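PDB 2CU5: secondary thiamine-phosphate synthase enzyme from Thermus thermophilus, which is of uncertain biological function but probably has a secondary thiamine-phosphate synthase activity. Local coordinates for residues V4-V9 / V121-V126. Numbering follows the deposited sequence.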
loop_
_atom_site.group_PDB
_atom_site.type_symbol
_atom_site.label_atom_id
_atom_site.label_comp_id
_atom_site.label_asym_id
_atom_site.label_seq_id
_atom_site.Cartn_x
_atom_site.Cartn_y
_atom_site.Cartn_z
ATOM N N VAL A 4 3.120 8.306 -20.971
ATOM C CA VAL A 4 2.433 7.319 -20.148
ATOM C C VAL A 4 1.660 6.358 -21.033
ATOM O O VAL A 4 0.838 6.778 -21.852
ATOM C CB VAL A 4 1.446 7.983 -19.173
ATOM C CG1 VAL A 4 0.799 6.927 -18.296
ATOM C CG2 VAL A 4 2.168 9.010 -18.320
ATOM N N VAL A 5 1.932 5.068 -20.869
ATOM C CA VAL A 5 1.260 4.046 -21.658
ATOM C C VAL A 5 -0.023 3.609 -20.975
ATOM O O VAL A 5 -0.046 3.402 -19.761
ATOM C CB VAL A 5 2.153 2.807 -21.857
ATOM C CG1 VAL A 5 1.407 1.753 -22.668
ATOM C CG2 VAL A 5 3.440 3.206 -22.553
ATOM N N ARG A 6 -1.088 3.477 -21.759
ATOM C CA ARG A 6 -2.375 3.057 -21.226
ATOM C C ARG A 6 -2.721 1.636 -21.651
ATOM O O ARG A 6 -3.013 1.373 -22.819
ATOM C CB ARG A 6 -3.473 4.022 -21.681
ATOM C CG ARG A 6 -4.889 3.562 -21.364
ATOM C CD ARG A 6 -5.751 4.740 -20.957
ATOM N NE ARG A 6 -5.642 5.850 -21.895
ATOM C CZ ARG A 6 -5.957 7.109 -21.607
ATOM N NH1 ARG A 6 -6.405 7.435 -20.401
ATOM N NH2 ARG A 6 -5.817 8.047 -22.527
ATOM N N LEU A 7 -2.665 0.715 -20.695
ATOM C CA LEU A 7 -3.002 -0.670 -20.958
ATOM C C LEU A 7 -4.478 -0.810 -20.602
ATOM O O LEU A 7 -4.968 -0.123 -19.708
ATOM C CB LEU A 7 -2.169 -1.608 -20.073
ATOM C CG LEU A 7 -0.644 -1.502 -20.176
ATOM C CD1 LEU A 7 0.006 -2.441 -19.171
ATOM C CD2 LEU A 7 -0.199 -1.840 -21.584
ATOM N N GLU A 8 -5.184 -1.676 -21.316
ATOM C CA GLU A 8 -6.599 -1.906 -21.047
ATOM C C GLU A 8 -6.695 -3.403 -20.781
ATOM O O GLU A 8 -6.377 -4.220 -21.639
ATOM C CB GLU A 8 -7.436 -1.453 -22.250
ATOM C CG GLU A 8 -6.954 -0.100 -22.783
ATOM C CD GLU A 8 -7.985 0.655 -23.598
ATOM O OE1 GLU A 8 -8.625 0.043 -24.481
ATOM O OE2 GLU A 8 -8.143 1.874 -23.362
ATOM N N VAL A 9 -7.123 -3.748 -19.572
ATOM C CA VAL A 9 -7.179 -5.137 -19.138
ATOM C C VAL A 9 -8.561 -5.708 -18.848
ATOM O O VAL A 9 -9.268 -5.212 -17.977
ATOM C CB VAL A 9 -6.319 -5.308 -17.857
ATOM C CG1 VAL A 9 -6.165 -6.772 -17.513
ATOM C CG2 VAL A 9 -4.956 -4.656 -18.056
ATOM N N VAL A 121 -13.295 -3.701 -18.222
ATOM C CA VAL A 121 -12.081 -3.545 -19.005
ATOM C C VAL A 121 -11.456 -2.365 -18.284
ATOM O O VAL A 121 -11.856 -1.215 -18.470
ATOM C CB VAL A 121 -12.337 -3.186 -20.478
ATOM C CG1 VAL A 121 -11.008 -2.926 -21.169
ATOM C CG2 VAL A 121 -13.040 -4.335 -21.180
ATOM N N ARG A 122 -10.508 -2.676 -17.413
ATOM C CA ARG A 122 -9.830 -1.678 -16.601
ATOM C C ARG A 122 -8.649 -1.060 -17.320
ATOM O O ARG A 122 -8.144 -1.612 -18.288
ATOM C CB ARG A 122 -9.318 -2.321 -15.317
ATOM C CG ARG A 122 -10.394 -2.947 -14.460
ATOM C CD ARG A 122 -11.290 -1.871 -13.879
ATOM N NE ARG A 122 -12.006 -2.365 -12.711
ATOM C CZ ARG A 122 -12.758 -1.610 -11.918
ATOM N NH1 ARG A 122 -13.366 -2.158 -10.873
ATOM N NH2 ARG A 122 -12.903 -0.316 -12.166
ATOM N N GLU A 123 -8.221 0.093 -16.820
ATOM C CA GLU A 123 -7.064 0.791 -17.361
ATOM C C GLU A 123 -5.930 0.647 -16.356
ATOM O O GLU A 123 -6.154 0.648 -15.146
ATOM C CB GLU A 123 -7.354 2.283 -17.540
ATOM C CG GLU A 123 -8.100 2.653 -18.807
ATOM C CD GLU A 123 -8.223 4.159 -18.974
ATOM O OE1 GLU A 123 -7.239 4.873 -18.682
ATOM O OE2 GLU A 123 -9.299 4.633 -19.403
ATOM N N VAL A 124 -4.717 0.502 -16.868
ATOM C CA VAL A 124 -3.533 0.423 -16.037
ATOM C C VAL A 124 -2.527 1.334 -16.727
ATOM O O VAL A 124 -2.185 1.117 -17.890
ATOM C CB VAL A 124 -2.962 -1.005 -15.965
ATOM C CG1 VAL A 124 -1.652 -0.991 -15.192
ATOM C CG2 VAL A 124 -3.963 -1.940 -15.283
ATOM N N TRP A 125 -2.082 2.367 -16.025
ATOM C CA TRP A 125 -1.117 3.299 -16.595
ATOM C C TRP A 125 0.301 2.866 -16.265
ATOM O O TRP A 125 0.582 2.422 -15.152
ATOM C CB TRP A 125 -1.366 4.710 -16.070
ATOM C CG TRP A 125 -2.735 5.233 -16.388
ATOM C CD1 TRP A 125 -3.605 4.747 -17.325
ATOM C CD2 TRP A 125 -3.378 6.365 -15.791
ATOM N NE1 TRP A 125 -4.750 5.510 -17.348
ATOM C CE2 TRP A 125 -4.636 6.511 -16.418
ATOM C CE3 TRP A 125 -3.011 7.273 -14.786
ATOM C CZ2 TRP A 125 -5.534 7.529 -16.074
ATOM C CZ3 TRP A 125 -3.903 8.286 -14.443
ATOM C CH2 TRP A 125 -5.151 8.404 -15.089
ATOM N N VAL A 126 1.196 2.996 -17.240
ATOM C CA VAL A 126 2.580 2.596 -17.057
ATOM C C VAL A 126 3.495 3.775 -17.358
ATOM O O VAL A 126 3.425 4.367 -18.432
ATOM C CB VAL A 126 2.948 1.430 -17.995
ATOM C CG1 VAL A 126 4.353 0.942 -17.687
ATOM C CG2 VAL A 126 1.935 0.300 -17.853
#
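Leu7 and Val124 face each other as a hydrogen-bonded antiparallel pair, Leu7 N giving to Val124 O at 2.9 Å and Val124 N to Leu7 O at 2.9 Å. The same reciprocal exchange joins Val5 with Val126 and Val9 with Arg122, a worked example of how every second residue pair ties two antiparallel strands together while the side chains alternate between the sheet's faces. Leu7 can be followed outward: CB rests against Val124 O at 3.5 Å, and CG, set anti to the carbonyl carbon (chi1 -57°), lies 3.9 Å from Val126 CG2. Beyond it CD1 meets the same Val126 CG2 at 3.6 Å, skipping to the diagonal neighbour. Val9 CG2 repeats such a diagonal step against Val124 CG2 at 4.0 Å, and Leu113 of strand 110-115 packs on both valines.

On the face that carries Arg6, Glu8, Glu123 and Trp125, an aromatic ring sits among charged groups. The indole edge of Trp125 gives NE1-H to Glu123 OE1 at 2.9 Å. Arg6 NH1 forms a salt bridge with the same oxygen from the strand opposite, the guanidinium plane nearly perpendicular (89°) to the carboxylate; the exact position of OE1 is doubtful, and both bonds with it. Trp125 also packs on Phe37 and, beyond the chain, on Arg104 of a second subunit.

Strand 5-11 is an edge strand, within this chain, of a five-stranded antiparallel sheet, paired antiparallel with the C-terminal strand 120-128.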